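Local atomic coordinates of phosphodiesterase MJ0936 (Methanocaldococcus jannaschii, PDB entry 2AHD), a protein that belongs to the calcineurin-like phosphoesterase superfamily, whose members are built around two facing mixed beta sheets. Residues Y113-R124 with D131-C141. Sequence-based numbering, arbitrary orientation.
Sequences YDVVIYGHTHER and DVLVINPGECC
Val116 and Tyr118 pair with Leu133 and Ile135 through the backbones of two parallel strands. Leu133 N donates to Asp114 O, Val116 N to Leu133 O, Ile135 N to Val116 O and Tyr118 N to Ile135 O, as in parallel pairing.

Beta-branched Val115, Ile117 and Ile135, with Leu133, line one sheet face; their bulk suits extended, buried chain. Val115 CG1 lies 4.2 Å from both Leu133 CB and Ile135 CD1. On the other face, Val116 CG2 meets Val132 CG1 at 3.9 Å, and helix 101-110 packs on Val116 and Val134. Both strands lie inside a mixed five-stranded sheet, flanked by strands 91-96 and 125-128, one of the two sheets of this calcineurin-like phosphoesterase fold.

Near the C-terminal strand ends, the Tyr118 ring receives Asn136 CB over one face in a CH-pi contact, while Val134 CG1 sits at the ring edge.

CG anti to the backbone N (chi1 -176°) carries the Asn136 amide to the neighbouring loop, where ND2 makes a weak hydrogen bond to Thr121 OG1 (2.8 Å); OD1 accepts from Gly138 N, an Asx turn. Gly138 suits backbone angles that would jam a CB against the preceding carbonyl, and Arg124 CB lies against Gly138 CA. His122 ND1 donates to Glu139 OE2 (2.6 Å), which also accepts a hydrogen bond from Leu144 N; imidazole and carboxylate planes are 84° apart, and the His10 ring meets that of His122.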
ATOM      1  N   TYR A 113     -11.002 -12.857   4.576  1.00 77.29           N
ATOM      2  CA  TYR A 113     -10.843 -11.423   4.334  1.00 76.89           C
ATOM      3  C   TYR A 113     -11.645 -10.964   3.137  1.00 76.34           C
ATOM      4  O   TYR A 113     -11.863 -11.719   2.196  1.00 75.59           O
ATOM      5  CB  TYR A 113      -9.375 -11.082   4.093  1.00 77.00           C
ATOM      6  CG  TYR A 113      -8.468 -11.427   5.241  1.00 75.90           C
ATOM      7  CD1 TYR A 113      -8.315 -10.555   6.321  1.00 75.11           C
ATOM      8  CD2 TYR A 113      -7.766 -12.635   5.253  1.00 74.43           C
ATOM      9  CE1 TYR A 113      -7.483 -10.878   7.385  1.00 74.96           C
ATOM     10  CE2 TYR A 113      -6.935 -12.969   6.310  1.00 74.18           C
ATOM     11  CZ  TYR A 113      -6.793 -12.085   7.373  1.00 74.74           C
ATOM     12  OH  TYR A 113      -5.944 -12.398   8.408  1.00 75.19           O
ATOM     13  N   ASP A 114     -12.066  -9.708   3.175  1.00 76.66           N
ATOM     14  CA  ASP A 114     -12.857  -9.128   2.093  1.00 77.00           C
ATOM     15  C   ASP A 114     -11.957  -8.609   0.986  1.00 76.00           C
ATOM     16  O   ASP A 114     -12.268  -8.733  -0.205  1.00 74.21           O
ATOM     17  CB  ASP A 114     -13.721  -7.984   2.635  1.00 77.64           C
ATOM     18  CG  ASP A 114     -14.799  -8.472   3.573  1.00 78.33           C
ATOM     19  OD1 ASP A 114     -15.715  -9.178   3.098  1.00 79.20           O
ATOM     20  OD2 ASP A 114     -14.728  -8.159   4.779  1.00 78.11           O
ATOM     21  N   VAL A 115     -10.836  -8.032   1.409  1.00 74.32           N
ATOM     22  CA  VAL A 115      -9.863  -7.462   0.498  1.00 71.89           C
ATOM     23  C   VAL A 115      -8.482  -8.000   0.811  1.00 70.08           C
ATOM     24  O   VAL A 115      -8.179  -8.282   1.959  1.00 70.06           O
ATOM     25  CB  VAL A 115      -9.842  -5.929   0.640  1.00 72.08           C
ATOM     26  CG1 VAL A 115      -9.026  -5.307  -0.476  1.00 71.51           C
ATOM     27  CG2 VAL A 115     -11.271  -5.394   0.635  1.00 72.97           C
ATOM     28  N   VAL A 116      -7.659  -8.169  -0.222  1.00 69.11           N
ATOM     29  CA  VAL A 116      -6.277  -8.630  -0.055  1.00 66.95           C
ATOM     30  C   VAL A 116      -5.405  -7.743  -0.933  1.00 66.22           C
ATOM     31  O   VAL A 116      -5.531  -7.735  -2.150  1.00 66.16           O
ATOM     32  CB  VAL A 116      -6.088 -10.096  -0.466  1.00 65.11           C
ATOM     33  CG1 VAL A 116      -4.654 -10.498  -0.270  1.00 63.88           C
ATOM     34  CG2 VAL A 116      -6.971 -10.982   0.368  1.00 64.62           C
ATOM     35  N   ILE A 117      -4.533  -6.979  -0.293  1.00 65.55           N
ATOM     36  CA  ILE A 117      -3.652  -6.055  -0.984  1.00 64.59           C
ATOM     37  C   ILE A 117      -2.198  -6.506  -0.899  1.00 64.50           C
ATOM     38  O   ILE A 117      -1.753  -6.966   0.147  1.00 65.67           O
ATOM     39  CB  ILE A 117      -3.783  -4.662  -0.367  1.00 64.38           C
ATOM     40  CG1 ILE A 117      -5.257  -4.247  -0.359  1.00 62.56           C
ATOM     41  CG2 ILE A 117      -2.922  -3.672  -1.134  1.00 65.46           C
ATOM     42  CD1 ILE A 117      -5.506  -2.920   0.284  1.00 60.62           C
ATOM     43  N   TYR A 118      -1.453  -6.367  -1.993  1.00 63.67           N
ATOM     44  CA  TYR A 118      -0.052  -6.782  -2.010  1.00 62.76           C
ATOM     45  C   TYR A 118       0.698  -6.122  -3.154  1.00 61.69           C
ATOM     46  O   TYR A 118       0.082  -5.608  -4.069  1.00 62.25           O
ATOM     47  CB  TYR A 118       0.033  -8.300  -2.150  1.00 62.98           C
ATOM     48  CG  TYR A 118      -0.304  -8.777  -3.532  1.00 62.79           C
ATOM     49  CD1 TYR A 118       0.699  -9.126  -4.428  1.00 63.30           C
ATOM     50  CD2 TYR A 118      -1.620  -8.832  -3.963  1.00 63.64           C
ATOM     51  CE1 TYR A 118       0.400  -9.519  -5.718  1.00 64.56           C
ATOM     52  CE2 TYR A 118      -1.938  -9.222  -5.252  1.00 64.99           C
ATOM     53  CZ  TYR A 118      -0.924  -9.568  -6.125  1.00 65.76           C
ATOM     54  OH  TYR A 118      -1.233  -9.988  -7.397  1.00 65.56           O
ATOM     55  N   GLY A 119       2.026  -6.137  -3.094  1.00 61.54           N
ATOM     56  CA  GLY A 119       2.825  -5.535  -4.150  1.00 61.88           C
ATOM     57  C   GLY A 119       3.905  -6.498  -4.597  1.00 61.96           C
ATOM     58  O   GLY A 119       3.607  -7.624  -4.984  1.00 63.12           O
ATOM     59  N   HIS A 120       5.156  -6.056  -4.566  1.00 61.45           N
ATOM     60  CA  HIS A 120       6.294  -6.904  -4.924  1.00 61.83           C
ATOM     61  C   HIS A 120       6.484  -7.299  -6.372  1.00 61.99           C
ATOM     62  O   HIS A 120       7.601  -7.273  -6.869  1.00 61.60           O
ATOM     63  CB  HIS A 120       6.267  -8.179  -4.101  1.00 62.47           C
ATOM     64  CG  HIS A 120       7.360  -9.139  -4.442  1.00 63.27           C
ATOM     65  ND1 HIS A 120       8.686  -8.766  -4.503  1.00 63.67           N
ATOM     66  CD2 HIS A 120       7.332 -10.468  -4.687  1.00 62.97           C
ATOM     67  CE1 HIS A 120       9.428  -9.824  -4.765  1.00 62.34           C
ATOM     68  NE2 HIS A 120       8.632 -10.870  -4.879  1.00 63.43           N
ATOM     69  N   THR A 121       5.406  -7.691  -7.040  1.00 63.17           N
ATOM     70  CA  THR A 121       5.492  -8.105  -8.430  1.00 63.16           C
ATOM     71  C   THR A 121       5.651  -6.934  -9.369  1.00 64.22           C
ATOM     72  O   THR A 121       6.170  -7.094 -10.465  1.00 64.84           O
ATOM     73  CB  THR A 121       4.253  -8.893  -8.861  1.00 62.67           C
ATOM     74  OG1 THR A 121       3.094  -8.063  -8.742  1.00 62.73           O
ATOM     75  CG2 THR A 121       4.086 -10.130  -7.996  1.00 63.03           C
ATOM     76  N   HIS A 122       5.219  -5.754  -8.938  1.00 65.74           N
ATOM     77  CA  HIS A 122       5.301  -4.565  -9.780  1.00 67.04           C
ATOM     78  C   HIS A 122       4.203  -4.699 -10.834  1.00 67.89           C
ATOM     79  O   HIS A 122       3.969  -3.801 -11.635  1.00 66.54           O
ATOM     80  CB  HIS A 122       6.669  -4.483 -10.471  1.00 67.51           C
ATOM     81  CG  HIS A 122       7.790  -4.050  -9.578  1.00 66.92           C
ATOM     82  ND1 HIS A 122       8.241  -2.751  -9.528  1.00 67.49           N
ATOM     83  CD2 HIS A 122       8.569  -4.748  -8.720  1.00 67.30           C
ATOM     84  CE1 HIS A 122       9.250  -2.665  -8.681  1.00 67.04           C
ATOM     85  NE2 HIS A 122       9.470  -3.863  -8.176  1.00 67.54           N
ATOM     86  N   GLU A 123       3.530  -5.843 -10.823  1.00 69.99           N
ATOM     87  CA  GLU A 123       2.453  -6.113 -11.763  1.00 71.50           C
ATOM     88  C   GLU A 123       1.113  -5.723 -11.182  1.00 71.49           C
ATOM     89  O   GLU A 123       0.533  -6.479 -10.418  1.00 71.02           O
ATOM     90  CB  GLU A 123       2.422  -7.598 -12.123  1.00 73.37           C
ATOM     91  CG  GLU A 123       3.649  -8.085 -12.864  1.00 77.31           C
ATOM     92  CD  GLU A 123       3.892  -7.327 -14.161  1.00 80.01           C
ATOM     93  OE1 GLU A 123       4.872  -7.647 -14.864  1.00 81.28           O
ATOM     94  OE2 GLU A 123       3.108  -6.409 -14.486  1.00 82.74           O
ATOM     95  N   ARG A 124       0.624  -4.546 -11.549  1.00 72.34           N
ATOM     96  CA  ARG A 124      -0.661  -4.068 -11.061  1.00 72.83           C
ATOM     97  C   ARG A 124      -1.809  -4.968 -11.504  1.00 73.94           C
ATOM     98  O   ARG A 124      -1.985  -5.224 -12.689  1.00 73.88           O
ATOM     99  CB  ARG A 124      -0.925  -2.659 -11.581  1.00 72.22           C
ATOM    100  CG  ARG A 124      -1.124  -2.607 -13.072  1.00 70.82           C
ATOM    101  CD  ARG A 124      -1.275  -1.207 -13.599  1.00 69.98           C
ATOM    102  NE  ARG A 124      -1.379  -1.239 -15.052  1.00 70.75           N
ATOM    103  CZ  ARG A 124      -0.391  -1.592 -15.868  1.00 71.88           C
ATOM    104  NH1 ARG A 124       0.789  -1.934 -15.376  1.00 72.60           N
ATOM    105  NH2 ARG A 124      -0.583  -1.624 -17.178  1.00 71.97           N
ATOM    106  N   ASP A 131     -15.459 -13.447  -4.438  1.00 89.63           N
ATOM    107  CA  ASP A 131     -15.924 -12.335  -3.619  1.00 89.30           C
ATOM    108  C   ASP A 131     -14.842 -11.768  -2.714  1.00 87.65           C
ATOM    109  O   ASP A 131     -15.128 -11.141  -1.687  1.00 87.92           O
ATOM    110  CB  ASP A 131     -17.143 -12.742  -2.796  1.00 92.16           C
ATOM    111  CG  ASP A 131     -18.404 -12.809  -3.638  1.00 94.72           C
ATOM    112  OD1 ASP A 131     -18.813 -11.751  -4.181  1.00 95.46           O
ATOM    113  OD2 ASP A 131     -18.974 -13.920  -3.761  1.00 96.13           O
ATOM    114  N   VAL A 132     -13.593 -12.005  -3.105  1.00 84.98           N
ATOM    115  CA  VAL A 132     -12.448 -11.482  -2.389  1.00 81.20           C
ATOM    116  C   VAL A 132     -11.867 -10.454  -3.355  1.00 79.70           C
ATOM    117  O   VAL A 132     -11.604 -10.766  -4.511  1.00 80.09           O
ATOM    118  CB  VAL A 132     -11.400 -12.568  -2.121  1.00 80.37           C
ATOM    119  CG1 VAL A 132     -10.384 -12.055  -1.124  1.00 80.48           C
ATOM    120  CG2 VAL A 132     -12.066 -13.830  -1.618  1.00 78.99           C
ATOM    121  N   LEU A 133     -11.703  -9.222  -2.898  1.00 77.30           N
ATOM    122  CA  LEU A 133     -11.150  -8.183  -3.746  1.00 74.87           C
ATOM    123  C   LEU A 133      -9.625  -8.223  -3.632  1.00 73.10           C
ATOM    124  O   LEU A 133      -9.062  -7.873  -2.596  1.00 72.57           O
ATOM    125  CB  LEU A 133     -11.683  -6.816  -3.311  1.00 76.25           C
ATOM    126  CG  LEU A 133     -12.119  -5.895  -4.450  1.00 77.64           C
ATOM    127  CD1 LEU A 133     -10.912  -5.431  -5.261  1.00 78.57           C
ATOM    128  CD2 LEU A 133     -13.101  -6.643  -5.334  1.00 77.30           C
ATOM    129  N   VAL A 134      -8.967  -8.662  -4.704  1.00 70.55           N
ATOM    130  CA  VAL A 134      -7.512  -8.774  -4.744  1.00 66.55           C
ATOM    131  C   VAL A 134      -6.899  -7.580  -5.450  1.00 64.04           C
ATOM    132  O   VAL A 134      -7.130  -7.373  -6.632  1.00 64.03           O
ATOM    133  CB  VAL A 134      -7.093 -10.049  -5.471  1.00 65.52           C
ATOM    134  CG1 VAL A 134      -5.593 -10.170  -5.461  1.00 66.11           C
ATOM    135  CG2 VAL A 134      -7.728 -11.248  -4.803  1.00 63.99           C
ATOM    136  N   ILE A 135      -6.093  -6.813  -4.727  1.00 62.19           N
ATOM    137  CA  ILE A 135      -5.495  -5.616  -5.296  1.00 61.57           C
ATOM    138  C   ILE A 135      -3.981  -5.449  -5.198  1.00 60.23           C
ATOM    139  O   ILE A 135      -3.395  -5.586  -4.133  1.00 61.08           O
ATOM    140  CB  ILE A 135      -6.131  -4.357  -4.668  1.00 63.00           C
ATOM    141  CG1 ILE A 135      -7.649  -4.376  -4.874  1.00 63.35           C
ATOM    142  CG2 ILE A 135      -5.508  -3.093  -5.268  1.00 62.55           C
ATOM    143  CD1 ILE A 135      -8.375  -3.271  -4.130  1.00 64.39           C
ATOM    144  N   ASN A 136      -3.361  -5.142  -6.329  1.00 58.18           N
ATOM    145  CA  ASN A 136      -1.933  -4.873  -6.400  1.00 55.23           C
ATOM    146  C   ASN A 136      -1.953  -3.509  -7.064  1.00 53.00           C
ATOM    147  O   ASN A 136      -2.370  -3.370  -8.206  1.00 52.45           O
ATOM    148  CB  ASN A 136      -1.206  -5.888  -7.287  1.00 54.38           C
ATOM    149  CG  ASN A 136       0.306  -5.684  -7.298  1.00 53.58           C
ATOM    150  OD1 ASN A 136       0.806  -4.552  -7.346  1.00 51.58           O
ATOM    151  ND2 ASN A 136       1.042  -6.787  -7.269  1.00 53.72           N
ATOM    152  N   PRO A 137      -1.540  -2.477  -6.342  1.00 51.56           N
ATOM    153  CA  PRO A 137      -1.546  -1.139  -6.924  1.00 52.49           C
ATOM    154  C   PRO A 137      -0.557  -0.902  -8.051  1.00 54.27           C
ATOM    155  O   PRO A 137      -0.637   0.115  -8.745  1.00 54.58           O
ATOM    156  CB  PRO A 137      -1.271  -0.245  -5.720  1.00 52.19           C
ATOM    157  CG  PRO A 137      -0.436  -1.111  -4.847  1.00 51.71           C
ATOM    158  CD  PRO A 137      -1.105  -2.447  -4.941  1.00 50.60           C
ATOM    159  N   GLY A 138       0.367  -1.840  -8.248  1.00 56.06           N
ATOM    160  CA  GLY A 138       1.369  -1.651  -9.277  1.00 55.75           C
ATOM    161  C   GLY A 138       2.541  -0.914  -8.650  1.00 56.33           C
ATOM    162  O   GLY A 138       2.525  -0.622  -7.460  1.00 56.95           O
ATOM    163  N   GLU A 139       3.553  -0.591  -9.447  1.00 56.64           N
ATOM    164  CA  GLU A 139       4.742   0.082  -8.946  1.00 56.45           C
ATOM    165  C   GLU A 139       4.653   1.587  -9.060  1.00 57.52           C
ATOM    166  O   GLU A 139       4.405   2.136 -10.129  1.00 59.38           O
ATOM    167  CB  GLU A 139       5.964  -0.413  -9.708  1.00 57.51           C
ATOM    168  CG  GLU A 139       5.768  -0.402 -11.207  1.00 58.05           C
ATOM    169  CD  GLU A 139       7.037  -0.639 -11.970  1.00 59.15           C
ATOM    170  OE1 GLU A 139       7.003  -0.546 -13.210  1.00 58.80           O
ATOM    171  OE2 GLU A 139       8.067  -0.912 -11.337  1.00 59.78           O
ATOM    172  N   CYS A 140       4.868   2.267  -7.949  1.00 57.35           N
ATOM    173  CA  CYS A 140       4.810   3.710  -7.947  1.00 56.75           C
ATOM    174  C   CYS A 140       5.996   4.307  -8.707  1.00 55.82           C
ATOM    175  O   CYS A 140       5.876   5.362  -9.317  1.00 56.07           O
ATOM    176  CB  CYS A 140       4.782   4.206  -6.507  1.00 57.43           C
ATOM    177  SG  CYS A 140       4.516   5.964  -6.332  1.00 60.39           S
ATOM    178  N   CYS A 141       7.140   3.628  -8.676  1.00 55.58           N
ATOM    179  CA  CYS A 141       8.336   4.105  -9.383  1.00 54.44           C
ATOM    180  C   CYS A 141       8.169   3.895 -10.881  1.00 54.15           C
ATOM    181  O   CYS A 141       8.697   4.663 -11.686  1.00 53.65           O
ATOM    182  CB  CYS A 141       9.575   3.356  -8.910  1.00 52.38           C
ATOM    183  SG  CYS A 141       9.441   1.594  -9.116  1.00 52.80           S
TER